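Local structure of pectinesterase (Sitophilus oryzae, 4PMH) at residues 233-238 with 266-271; 49-54 with 76-81; 288-293 with 331-336. The protein hydrolyses the methyl esters of pectin, releasing methanol, and probably helps the rice weevil digest plant cell walls. All blocks are in the same frame, centred on the assembly; numbering follows the deposited sequence.

How the interactions relate
All three contacts belong to one right-handed parallel beta-helix. Interaction 1 joins two neighbouring strands of its long ten-stranded sheet. Interaction 2 lies on the opposite side of the chain's centre, where helix 51-61 meets an early turn of the coil; its centre is about 29 Å from that of interaction 1 and about 35 Å from that of interaction 3, well away from the catalytic groups. Interaction 3 sits at the probable substrate cleft and holds Arg290 and Trp292, assigned to substrate binding by similarity. Interactions 1 and 3 come within about 7 Å at their nearest atoms; the side chain of Tyr267 lies about 7 Å from that of Trp292 and about 9 Å from that of Asp226, the probable nucleophile.

Interaction 1: 233-238 with 266-271; sequences SAIFES and GYFVYK
Ser233 opens the pairing with its CA-H, which faces Gly266 O at 3.3 Å. The same carbonyl accepts from Ala234 N, a donor lifted 35° out of the carbonyl plane, whereas the next bonds run almost straight on to their oxygens. Ala234 CB rests 3.6 Å from Tyr267 CD1, against a ring whose hydroxyl is hydrogen-bonded to Ala204 O. On the other side of the sheet, Ile235 CG2 comes to the edge of the Phe268 ring, 4.3 Å from CD2. Phe236 N gives the short bond of the series, 2.7 Å to Phe268 O, and its ring slants across Val269, CD2 to CG2 at 4.2 Å, while stacking on Tyr216 of the neighbouring strand 213-217. Glu237 runs extended beside Tyr270, both with CG trans to the backbone N; OE2 lies at the ring edge, 4.0 Å from CE2, and OE1 is hydrogen-bonded to Tyr215 OH. Beyond the strand, Ser238 N still reaches Tyr270 O at 3.2 Å, and a water links Ser238 OG to Lys271 O. Strands in register at an angle of only 8°, with like positions stacked coil upon coil, are the signature of the parallel beta-helix of pectin methylesterases.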
loop_
_atom_site.group_PDB
_atom_site.type_symbol
_atom_site.label_atom_id
_atom_site.label_comp_id
_atom_site.label_asym_id
_atom_site.label_seq_id
_atom_site.Cartn_x
_atom_site.Cartn_y
_atom_site.Cartn_z
ATOM N N SER A 233 7.421 -4.589 5.114
ATOM C CA SER A 233 8.014 -5.517 4.178
ATOM C C SER A 233 6.881 -6.021 3.315
ATOM O O SER A 233 6.154 -6.926 3.719
ATOM C CB SER A 233 8.678 -6.683 4.898
ATOM O OG SER A 233 9.847 -6.281 5.586
ATOM N N ALA A 234 6.718 -5.443 2.130
ATOM C CA ALA A 234 5.544 -5.732 1.297
ATOM C C ALA A 234 5.959 -6.295 -0.049
ATOM O O ALA A 234 6.758 -5.690 -0.756
ATOM C CB ALA A 234 4.696 -4.483 1.110
ATOM N N ILE A 235 5.423 -7.474 -0.366
ATOM C CA ILE A 235 5.685 -8.178 -1.609
ATOM C C ILE A 235 4.479 -8.020 -2.527
ATOM O O ILE A 235 3.336 -8.228 -2.097
ATOM C CB ILE A 235 5.919 -9.675 -1.333
ATOM C CG1 ILE A 235 7.175 -9.837 -0.485
ATOM C CG2 ILE A 235 5.990 -10.477 -2.620
ATOM C CD1 ILE A 235 7.240 -11.156 0.257
ATOM N N PHE A 236 4.731 -7.645 -3.777
ATOM C CA PHE A 236 3.685 -7.473 -4.780
ATOM C C PHE A 236 4.025 -8.390 -5.931
ATOM O O PHE A 236 4.961 -8.113 -6.675
ATOM C CB PHE A 236 3.655 -6.036 -5.284
ATOM C CG PHE A 236 3.325 -5.034 -4.230
ATOM C CD1 PHE A 236 2.001 -4.661 -3.992
ATOM C CD2 PHE A 236 4.329 -4.455 -3.464
ATOM C CE1 PHE A 236 1.699 -3.729 -3.017
ATOM C CE2 PHE A 236 4.024 -3.525 -2.482
ATOM C CZ PHE A 236 2.709 -3.158 -2.264
ATOM N N GLU A 237 3.301 -9.499 -6.053
ATOM C CA GLU A 237 3.583 -10.493 -7.093
ATOM C C GLU A 237 2.384 -10.579 -8.038
ATOM O O GLU A 237 1.239 -10.761 -7.581
ATOM C CB GLU A 237 3.895 -11.869 -6.464
ATOM C CG GLU A 237 4.108 -12.956 -7.487
ATOM C CD GLU A 237 4.501 -14.306 -6.901
ATOM O OE1 GLU A 237 4.416 -14.513 -5.670
ATOM O OE2 GLU A 237 4.899 -15.185 -7.703
ATOM N N SER A 238 2.648 -10.446 -9.341
ATOM C CA SER A 238 1.602 -10.477 -10.372
ATOM C C SER A 238 0.547 -9.402 -10.136
ATOM O O SER A 238 -0.635 -9.647 -10.231
ATOM C CB SER A 238 0.960 -11.853 -10.504
ATOM O OG SER A 238 1.986 -12.823 -10.712
ATOM N N GLY A 266 12.185 -3.821 2.282
ATOM C CA GLY A 266 11.068 -2.897 2.138
ATOM C C GLY A 266 10.075 -3.461 1.150
ATOM O O GLY A 266 9.429 -4.479 1.415
ATOM N N TYR A 267 9.972 -2.825 -0.009
ATOM C CA TYR A 267 8.986 -3.210 -1.018
ATOM C C TYR A 267 9.642 -4.070 -2.118
ATOM O O TYR A 267 10.720 -3.763 -2.594
ATOM C CB TYR A 267 8.323 -1.957 -1.595
ATOM C CG TYR A 267 7.410 -1.189 -0.657
ATOM C CD1 TYR A 267 6.910 -1.755 0.515
ATOM C CD2 TYR A 267 7.005 0.122 -0.974
ATOM C CE1 TYR A 267 6.032 -1.055 1.344
ATOM C CE2 TYR A 267 6.135 0.816 -0.158
ATOM C CZ TYR A 267 5.664 0.231 1.010
ATOM O OH TYR A 267 4.792 0.920 1.805
ATOM N N PHE A 268 8.993 -5.172 -2.472
ATOM C CA PHE A 268 9.440 -6.058 -3.541
ATOM C C PHE A 268 8.321 -6.210 -4.564
ATOM O O PHE A 268 7.235 -6.752 -4.258
ATOM C CB PHE A 268 9.805 -7.419 -2.963
ATOM C CG PHE A 268 10.435 -8.358 -3.944
ATOM C CD1 PHE A 268 11.588 -8.031 -4.620
ATOM C CD2 PHE A 268 9.882 -9.595 -4.151
ATOM C CE1 PHE A 268 12.172 -8.925 -5.509
ATOM C CE2 PHE A 268 10.460 -10.504 -5.021
ATOM C CZ PHE A 268 11.597 -10.171 -5.703
ATOM N N VAL A 269 8.577 -5.689 -5.760
ATOM C CA VAL A 269 7.651 -5.765 -6.882
ATOM C C VAL A 269 8.208 -6.781 -7.887
ATOM O O VAL A 269 9.295 -6.572 -8.442
ATOM C CB VAL A 269 7.496 -4.387 -7.530
ATOM C CG1 VAL A 269 6.630 -4.486 -8.763
ATOM C CG2 VAL A 269 6.924 -3.373 -6.533
ATOM N N TYR A 270 7.468 -7.874 -8.103
ATOM C CA TYR A 270 7.940 -9.041 -8.856
ATOM C C TYR A 270 6.868 -9.579 -9.822
ATOM O O TYR A 270 5.722 -9.758 -9.436
ATOM C CB TYR A 270 8.309 -10.123 -7.862
ATOM C CG TYR A 270 8.779 -11.440 -8.425
ATOM C CD1 TYR A 270 9.923 -11.518 -9.196
ATOM C CD2 TYR A 270 8.133 -12.626 -8.091
ATOM C CE1 TYR A 270 10.384 -12.730 -9.680
ATOM C CE2 TYR A 270 8.592 -13.849 -8.569
ATOM C CZ TYR A 270 9.716 -13.890 -9.367
ATOM O OH TYR A 270 10.167 -15.094 -9.860
ATOM N N LYS A 271 7.258 -9.832 -11.077
ATOM C CA LYS A 271 6.369 -10.314 -12.119
ATOM C C LYS A 271 5.103 -9.456 -12.186
ATOM O O LYS A 271 4.008 -9.966 -12.348
ATOM C CB LYS A 271 6.004 -11.775 -11.885
ATOM C CG LYS A 271 7.187 -12.711 -11.766
ATOM C CD LYS A 271 7.905 -12.850 -13.088
ATOM C CE LYS A 271 8.685 -14.150 -13.147
ATOM N NZ LYS A 271 9.706 -14.114 -14.216
HETATM O O HOH W 1 2.655 -12.251 -13.391
#

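Interaction 2: 49-54 with 76-81; sequences NTIQAA and YQEVVY
Ile51 and Glu78 bring the start of helix 51-61 against a turn of the beta-helix coil, where strand 74-76 gives way to strand 80-82. Thr50 is the N-cap, its OG1 accepting from Ala53 N. Glu78 takes up one N-H of the first helical turn, that of Ile51, OE1 receiving Ile51 N at 3.0 Å in a nearly straight bond. A chi1 of only 33° swings its chain up to the helix start, whose dipole would probably favour the charged carboxylate. One water joins OE1 to Gln52 N and Val79 O; another ties OE2 to Asn49 O. Ile51 splits its branches: CD1 lies 3.9 Å from Tyr76 CG, and CG2 3.7 Å from Val80 CG2. Gln52, bent at chi2 (57°), turns its amide to the strand. Its OE1 takes Tyr81 N at 2.8 Å on an in-plane lone pair, and NE2, also hydrogen-bonded to Asn56 OD1, gives to Tyr81 O at 3.0 Å. A leucine here would probably leave Tyr81 N and Tyr81 O, and the Asn56 side chain, without this mate. The bond from NE2 is flat as well, with Tyr81 O only 2° out of the Gln52 amide plane.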
loop_
_atom_site.group_PDB
_atom_site.type_symbol
_atom_site.label_atom_id
_atom_site.label_comp_id
_atom_site.label_asym_id
_atom_site.label_seq_id
_atom_site.Cartn_x
_atom_site.Cartn_y
_atom_site.Cartn_z
ATOM N N ASN A 49 -25.825 -6.317 8.034
ATOM C CA ASN A 49 -26.205 -5.264 7.078
ATOM C C ASN A 49 -25.181 -4.131 6.969
ATOM O O ASN A 49 -25.360 -3.240 6.141
ATOM C CB ASN A 49 -27.598 -4.674 7.399
ATOM C CG ASN A 49 -28.721 -5.696 7.256
ATOM O OD1 ASN A 49 -28.479 -6.854 6.914
ATOM N ND2 ASN A 49 -29.942 -5.277 7.549
ATOM N N THR A 50 -24.166 -4.129 7.838
ATOM C CA THR A 50 -22.940 -3.370 7.614
ATOM C C THR A 50 -21.778 -4.370 7.659
ATOM O O THR A 50 -21.892 -5.434 8.272
ATOM C CB THR A 50 -22.718 -2.295 8.681
ATOM O OG1 THR A 50 -22.587 -2.914 9.962
ATOM C CG2 THR A 50 -23.869 -1.303 8.717
ATOM N N ILE A 51 -20.660 -4.013 7.035
ATOM C CA ILE A 51 -19.473 -4.861 7.070
ATOM C C ILE A 51 -18.885 -4.862 8.475
ATOM O O ILE A 51 -18.500 -5.923 9.000
ATOM C CB ILE A 51 -18.401 -4.436 6.038
ATOM C CG1 ILE A 51 -18.975 -4.445 4.612
ATOM C CG2 ILE A 51 -17.181 -5.376 6.131
ATOM C CD1 ILE A 51 -18.247 -3.541 3.638
ATOM N N GLN A 52 -18.846 -3.681 9.099
ATOM C CA GLN A 52 -18.306 -3.543 10.457
ATOM C C GLN A 52 -18.994 -4.541 11.386
ATOM O O GLN A 52 -18.335 -5.158 12.206
ATOM C CB GLN A 52 -18.467 -2.112 11.007
ATOM C CG GLN A 52 -17.597 -1.843 12.243
ATOM C CD GLN A 52 -16.118 -2.082 11.962
ATOM O OE1 GLN A 52 -15.562 -1.525 11.018
ATOM N NE2 GLN A 52 -15.491 -2.954 12.753
ATOM N N ALA A 53 -20.314 -4.688 11.253
ATOM C CA ALA A 53 -21.072 -5.613 12.100
ATOM C C ALA A 53 -20.607 -7.058 11.962
ATOM O O ALA A 53 -20.571 -7.789 12.942
ATOM C CB ALA A 53 -22.565 -5.521 11.827
ATOM N N ALA A 54 -20.251 -7.470 10.756
ATOM C CA ALA A 54 -19.747 -8.832 10.545
ATOM C C ALA A 54 -18.348 -8.975 11.171
ATOM O O ALA A 54 -18.045 -9.985 11.769
ATOM C CB ALA A 54 -19.698 -9.160 9.072
ATOM N N TYR A 76 -20.808 -0.433 -1.047
ATOM C CA TYR A 76 -20.896 -0.141 0.386
ATOM C C TYR A 76 -20.188 1.179 0.728
ATOM O O TYR A 76 -18.985 1.275 0.556
ATOM C CB TYR A 76 -20.235 -1.274 1.150
ATOM C CG TYR A 76 -20.919 -2.609 0.952
ATOM C CD1 TYR A 76 -20.637 -3.414 -0.157
ATOM C CD2 TYR A 76 -21.840 -3.077 1.880
ATOM C CE1 TYR A 76 -21.263 -4.649 -0.335
ATOM C CE2 TYR A 76 -22.484 -4.302 1.707
ATOM C CZ TYR A 76 -22.189 -5.090 0.595
ATOM O OH TYR A 76 -22.836 -6.306 0.443
ATOM N N GLN A 77 -20.931 2.185 1.176
ATOM C CA GLN A 77 -20.332 3.469 1.536
ATOM C C GLN A 77 -20.090 3.533 3.041
ATOM O O GLN A 77 -20.875 4.078 3.816
ATOM C CB GLN A 77 -21.185 4.623 1.006
ATOM C CG GLN A 77 -21.280 4.559 -0.514
ATOM C CD GLN A 77 -22.212 5.592 -1.071
ATOM O OE1 GLN A 77 -21.865 6.767 -1.174
ATOM N NE2 GLN A 77 -23.413 5.166 -1.419
ATOM N N GLU A 78 -18.969 2.944 3.431
ATOM C CA GLU A 78 -18.621 2.761 4.818
ATOM C C GLU A 78 -17.143 2.500 4.965
ATOM O O GLU A 78 -16.473 2.212 3.991
ATOM C CB GLU A 78 -19.399 1.577 5.423
ATOM C CG GLU A 78 -19.702 0.441 4.472
ATOM C CD GLU A 78 -20.865 -0.443 4.960
ATOM O OE1 GLU A 78 -20.625 -1.299 5.820
ATOM O OE2 GLU A 78 -22.007 -0.312 4.473
ATOM N N VAL A 79 -16.653 2.642 6.185
ATOM C CA VAL A 79 -15.333 2.141 6.547
ATOM C C VAL A 79 -15.412 0.706 7.048
ATOM O O VAL A 79 -16.491 0.216 7.421
ATOM C CB VAL A 79 -14.655 2.990 7.631
ATOM C CG1 VAL A 79 -14.337 4.375 7.099
ATOM C CG2 VAL A 79 -15.487 3.055 8.904
ATOM N N VAL A 80 -14.259 0.050 7.064
ATOM C CA VAL A 80 -14.082 -1.271 7.686
ATOM C C VAL A 80 -12.826 -1.200 8.538
ATOM O O VAL A 80 -11.732 -0.953 8.014
ATOM C CB VAL A 80 -13.929 -2.372 6.623
ATOM C CG1 VAL A 80 -13.813 -3.746 7.275
ATOM C CG2 VAL A 80 -15.087 -2.328 5.644
ATOM N N TYR A 81 -12.992 -1.360 9.850
ATOM C CA TYR A 81 -11.907 -1.234 10.805
ATOM C C TYR A 81 -11.695 -2.601 11.425
ATOM O O TYR A 81 -12.627 -3.175 12.006
ATOM C CB TYR A 81 -12.228 -0.238 11.921
ATOM C CG TYR A 81 -12.220 1.242 11.560
ATOM C CD1 TYR A 81 -11.842 1.694 10.308
ATOM C CD2 TYR A 81 -12.574 2.199 12.512
ATOM C CE1 TYR A 81 -11.848 3.044 10.007
ATOM C CE2 TYR A 81 -12.559 3.559 12.227
ATOM C CZ TYR A 81 -12.202 3.971 10.972
ATOM O OH TYR A 81 -12.209 5.318 10.666
HETATM O O HOH W 2 -24.585 -1.044 5.080
HETATM O O HOH W 3 -18.854 -1.195 7.780
#

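Interaction 3: 288-293 with 331-336; sequences LGRAWD and TATSGR
Asp293 is gripped by two side chains at once, and its bond from Ser334 OG to OD2 is very short, 2.5 Å. Arg336 forms a salt bridge to the same carboxylate, side-on: NE reaches OD2 at 3.0 Å and NH2 reaches OD1 at 2.9 Å, each on a syn lone pair. The two flat groups are nearly coplanar, 11° apart, which fixes the rotation of both. A bend at chi3 (67°) turns the arginine back to the acid; NH2 also hydrogen-bonds Asn309 OD1, and the group makes a cation-pi contact with Tyr302. Ser334 OG in turn accepts from Arg336 N, an ST turn that overlaps the end of the type I turn from Ala332 to Gly335. This loop, beyond strand 329-330 of the beta-helix, packs against segment 288-293, which carries Arg290 and Trp292, probably substrate-binding. Thr333 joins the two: its N donates to Ala291 O at 2.9 Å, and OG1 accepts from Asp293 N at 2.9 Å while lying in the plane of the Trp292 ring, at its CD1 edge. Its methyl CG2 sits over the Arg290 guanidinium, 3.9 Å above the plane. Arg290 NH2 forms a salt bridge with Asp226, the probable nucleophile, and a water bridges NH1 to Thr331 O.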
loop_
_atom_site.group_PDB
_atom_site.type_symbol
_atom_site.label_atom_id
_atom_site.label_comp_id
_atom_site.label_asym_id
_atom_site.label_seq_id
_atom_site.Cartn_x
_atom_site.Cartn_y
_atom_site.Cartn_z
ATOM N N LEU A 288 8.887 6.259 -10.981
ATOM C CA LEU A 288 8.673 5.016 -10.274
ATOM C C LEU A 288 8.631 5.233 -8.754
ATOM O O LEU A 288 7.900 4.533 -8.053
ATOM C CB LEU A 288 9.779 4.020 -10.620
ATOM C CG LEU A 288 9.783 3.499 -12.056
ATOM C CD1 LEU A 288 10.970 2.558 -12.262
ATOM C CD2 LEU A 288 8.475 2.798 -12.431
ATOM N N GLY A 289 9.409 6.186 -8.236
ATOM C CA GLY A 289 9.454 6.348 -6.801
ATOM C C GLY A 289 10.182 7.565 -6.274
ATOM O O GLY A 289 10.924 8.246 -7.004
ATOM N N ARG A 290 9.923 7.835 -4.997
ATOM C CA ARG A 290 10.697 8.767 -4.199
ATOM C C ARG A 290 10.670 8.312 -2.741
ATOM O O ARG A 290 9.754 7.623 -2.306
ATOM C CB ARG A 290 10.141 10.184 -4.303
ATOM C CG ARG A 290 8.785 10.410 -3.651
ATOM C CD ARG A 290 8.320 11.837 -3.922
ATOM N NE ARG A 290 6.985 12.097 -3.412
ATOM C CZ ARG A 290 6.490 13.309 -3.158
ATOM N NH1 ARG A 290 7.192 14.408 -3.404
ATOM N NH2 ARG A 290 5.272 13.428 -2.662
ATOM N N ALA A 291 11.671 8.721 -1.991
ATOM C CA ALA A 291 11.751 8.350 -0.597
ATOM C C ALA A 291 10.751 9.185 0.186
ATOM O O ALA A 291 10.670 10.417 -0.004
ATOM C CB ALA A 291 13.157 8.579 -0.081
ATOM N N TRP A 292 9.953 8.495 1.007
ATOM C CA TRP A 292 9.154 9.169 2.036
ATOM C C TRP A 292 10.047 9.245 3.253
ATOM O O TRP A 292 10.277 8.257 3.950
ATOM C CB TRP A 292 7.833 8.464 2.338
ATOM C CG TRP A 292 7.034 9.137 3.462
ATOM C CD1 TRP A 292 7.094 10.460 3.849
ATOM C CD2 TRP A 292 6.069 8.513 4.309
ATOM N NE1 TRP A 292 6.217 10.688 4.907
ATOM C CE2 TRP A 292 5.575 9.506 5.196
ATOM C CE3 TRP A 292 5.560 7.209 4.401
ATOM C CZ2 TRP A 292 4.619 9.223 6.168
ATOM C CZ3 TRP A 292 4.623 6.929 5.370
ATOM C CH2 TRP A 292 4.152 7.928 6.236
ATOM N N ASP A 293 10.586 10.439 3.460
ATOM C CA ASP A 293 11.545 10.712 4.509
ATOM C C ASP A 293 10.724 11.160 5.728
ATOM O O ASP A 293 10.808 12.337 6.152
ATOM C CB ASP A 293 12.537 11.821 4.048
ATOM C CG ASP A 293 13.759 11.267 3.296
ATOM O OD1 ASP A 293 13.867 10.018 3.105
ATOM O OD2 ASP A 293 14.628 12.098 2.932
ATOM N N THR A 331 13.066 13.394 -6.174
ATOM C CA THR A 331 13.449 13.942 -4.896
ATOM C C THR A 331 12.594 13.409 -3.753
ATOM O O THR A 331 11.374 13.274 -3.904
ATOM C CB THR A 331 13.335 15.480 -4.947
ATOM O OG1 THR A 331 14.141 15.956 -6.018
ATOM C CG2 THR A 331 13.815 16.108 -3.665
ATOM N N ALA A 332 13.225 13.100 -2.623
ATOM C CA ALA A 332 12.476 12.668 -1.430
ATOM C C ALA A 332 11.546 13.767 -0.906
ATOM O O ALA A 332 11.754 14.964 -1.174
ATOM C CB ALA A 332 13.419 12.219 -0.318
ATOM N N THR A 333 10.539 13.347 -0.134
ATOM C CA THR A 333 9.566 14.275 0.469
ATOM C C THR A 333 10.219 15.379 1.326
ATOM O O THR A 333 9.637 16.465 1.492
ATOM C CB THR A 333 8.559 13.506 1.338
ATOM O OG1 THR A 333 9.254 12.854 2.417
ATOM C CG2 THR A 333 7.797 12.497 0.494
ATOM N N SER A 334 11.406 15.082 1.855
ATOM C CA SER A 334 12.217 16.013 2.637
ATOM C C SER A 334 12.977 17.061 1.818
ATOM O O SER A 334 13.460 18.052 2.380
ATOM C CB SER A 334 13.234 15.216 3.458
ATOM O OG SER A 334 14.154 14.519 2.626
ATOM N N GLY A 335 13.069 16.864 0.505
ATOM C CA GLY A 335 13.974 17.641 -0.335
ATOM C C GLY A 335 15.313 16.950 -0.556
ATOM O O GLY A 335 16.158 17.442 -1.316
ATOM N N ARG A 336 15.530 15.815 0.101
ATOM C CA ARG A 336 16.766 15.069 -0.097
ATOM C C ARG A 336 16.850 14.572 -1.545
ATOM O O ARG A 336 16.039 13.758 -1.970
ATOM C CB ARG A 336 16.861 13.898 0.876
ATOM C CG ARG A 336 18.048 12.982 0.601
ATOM C CD ARG A 336 18.249 11.998 1.721
ATOM N NE ARG A 336 17.177 11.004 1.861
ATOM C CZ ARG A 336 17.301 9.701 1.619
ATOM N NH1 ARG A 336 18.445 9.183 1.169
ATOM N NH2 ARG A 336 16.268 8.908 1.820
HETATM O O HOH W 4 9.508 14.866 -5.252
HETATM O O HOH W 5 9.406 14.390 4.655
#